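Local structure of vacuolar protein sorting-associated protein 29 (Entamoeba histolytica, 5XCJ) at residues 14-19 and 134-139. The protein is a metal-binding, metallophosphatase-fold protein of the VPS29 family that probably serves protein transport as part of the retromer. The protein carries 1 engineered substitution. Numbering follows the deposited sequence.
Sequences RSAAIP and SATGAY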
loop_
_atom_site.group_PDB
_atom_site.type_symbol
_atom_site.label_atom_id
_atom_site.label_comp_id
_atom_site.label_asym_id
_atom_site.label_seq_id
_atom_site.Cartn_x
_atom_site.Cartn_y
_atom_site.Cartn_z
ATOM N N ARG A 14 16.611 -10.987 -3.889
ATOM C CA ARG A 14 15.818 -11.038 -5.111
ATOM C C ARG A 14 15.688 -9.626 -5.682
ATOM O O ARG A 14 15.188 -8.730 -5.018
ATOM C CB ARG A 14 14.457 -11.674 -4.835
ATOM C CG ARG A 14 14.566 -13.110 -4.346
ATOM C CD ARG A 14 13.227 -13.684 -3.922
ATOM N NE ARG A 14 13.379 -15.004 -3.323
ATOM C CZ ARG A 14 13.432 -16.136 -4.012
ATOM N NH1 ARG A 14 13.343 -16.113 -5.330
ATOM N NH2 ARG A 14 13.576 -17.291 -3.383
ATOM N N SER A 15 16.138 -9.439 -6.914
ATOM C CA SER A 15 16.104 -8.125 -7.542
ATOM C C SER A 15 14.789 -7.838 -8.252
ATOM O O SER A 15 14.324 -8.631 -9.063
ATOM C CB SER A 15 17.273 -7.984 -8.517
ATOM O OG SER A 15 17.157 -6.825 -9.312
ATOM N N ALA A 16 14.183 -6.707 -7.914
ATOM C CA ALA A 16 12.934 -6.282 -8.528
ATOM C C ALA A 16 12.969 -4.795 -8.859
ATOM O O ALA A 16 13.471 -3.993 -8.083
ATOM C CB ALA A 16 11.757 -6.588 -7.618
ATOM N N ALA A 17 12.411 -4.429 -10.004
ATOM C CA ALA A 17 12.377 -3.033 -10.406
ATOM C C ALA A 17 10.948 -2.558 -10.625
ATOM O O ALA A 17 10.127 -3.293 -11.157
ATOM C CB ALA A 17 13.195 -2.820 -11.661
ATOM N N ILE A 18 10.650 -1.344 -10.183
ATOM C CA ILE A 18 9.325 -0.787 -10.388
ATOM C C ILE A 18 9.174 -0.550 -11.881
ATOM O O ILE A 18 10.055 0.021 -12.507
ATOM C CB ILE A 18 9.154 0.559 -9.676
ATOM C CG1 ILE A 18 9.519 0.433 -8.195
ATOM C CG2 ILE A 18 7.733 1.069 -9.849
ATOM C CD1 ILE A 18 9.617 1.759 -7.478
ATOM N N PRO A 19 8.046 -0.955 -12.448
ATOM C CA PRO A 19 7.856 -0.775 -13.887
ATOM C C PRO A 19 7.907 0.705 -14.240
ATOM O O PRO A 19 7.395 1.541 -13.509
ATOM C CB PRO A 19 6.457 -1.341 -14.124
ATOM C CG PRO A 19 6.274 -2.343 -13.041
ATOM C CD PRO A 19 6.977 -1.770 -11.848
ATOM N N SER A 134 2.380 -5.770 -4.322
ATOM C CA SER A 134 3.777 -5.406 -4.430
ATOM C C SER A 134 3.942 -4.534 -5.662
ATOM O O SER A 134 3.538 -4.909 -6.758
ATOM C CB SER A 134 4.664 -6.644 -4.537
ATOM O OG SER A 134 5.979 -6.285 -4.897
ATOM N N ALA A 135 4.586 -3.393 -5.476
ATOM C CA ALA A 135 4.802 -2.426 -6.547
ATOM C C ALA A 135 5.616 -3.013 -7.684
ATOM O O ALA A 135 5.409 -2.678 -8.839
ATOM C CB ALA A 135 5.481 -1.179 -6.008
ATOM N N THR A 136 6.567 -3.864 -7.338
ATOM C CA THR A 136 7.434 -4.491 -8.320
ATOM C C THR A 136 7.025 -5.910 -8.681
ATOM O O THR A 136 7.675 -6.556 -9.488
ATOM C CB THR A 136 8.868 -4.537 -7.783
ATOM O OG1 THR A 136 8.884 -5.285 -6.565
ATOM C CG2 THR A 136 9.368 -3.135 -7.511
ATOM N N GLY A 137 5.919 -6.384 -8.121
ATOM C CA GLY A 137 5.498 -7.752 -8.359
ATOM C C GLY A 137 6.553 -8.731 -7.864
ATOM O O GLY A 137 6.837 -9.736 -8.492
ATOM N N ALA A 138 7.093 -8.426 -6.688
ATOM C CA ALA A 138 8.155 -9.209 -6.054
ATOM C C ALA A 138 7.721 -10.595 -5.584
ATOM O O ALA A 138 6.555 -10.838 -5.321
ATOM C CB ALA A 138 8.766 -8.428 -4.904
ATOM N N TYR A 139 8.692 -11.490 -5.460
ATOM C CA TYR A 139 8.424 -12.859 -5.064
ATOM C C TYR A 139 7.779 -12.964 -3.680
ATOM O O TYR A 139 8.174 -12.273 -2.751
ATOM C CB TYR A 139 9.738 -13.666 -5.095
ATOM C CG TYR A 139 9.689 -14.937 -4.285
ATOM C CD1 TYR A 139 9.194 -16.105 -4.832
ATOM C CD2 TYR A 139 10.072 -14.952 -2.954
ATOM C CE1 TYR A 139 9.117 -17.262 -4.093
ATOM C CE2 TYR A 139 10.000 -16.105 -2.205
ATOM C CZ TYR A 139 9.519 -17.256 -2.778
ATOM O OH TYR A 139 9.438 -18.409 -2.043
HETATM O O HOH W 1 8.415 -5.835 -11.693
#
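Arg14 lays its guanidinium over one face of the Tyr139 ring, the two planes inclined by 23°, which meets the criteria for an offset stack. Its cation-pi character follows from Arg14 CZ standing 3.9 Å from the centroid of the Tyr139 ring, 17° off the normal. The arginine chain is extended from CG to NE, bringing NE within 3.3 Å of Tyr139 CD2. Both residues are exposed, and Arg14 also touches a crystal neighbour, so lattice packing may influence this pose.

Thr136 carries the other end. Its CG2 points at the backbone between Ala17 and Ile18, 3.5 Å from Ile18 N, and meets Ile18 CG1 at 3.6 Å. With chi1 at 60°, OG1 sits between the backbone N and carbonyl carbon, where Ala16 CB approaches it to 3.3 Å; Thr136 OG1 is hydrogen-bonded to Phe9 O. Pro19 CD rests 3.5 Å from Ala135 O, a buried carbonyl without a polar partner in the model.

Within 134-139, a type I turn spans Ser134 to Gly137, and Ser134 OG accepts from Ala138 N at 3.0 Å. Ala138 lies close to His117 and Asp8, which bind zinc in another structure of this protein; no zinc is bound to this chain here. The contact thus joins the loop between strand 2-6 and helix 20-28, with Pro19 as N-cap, to that between strands 127-131 and 149-156.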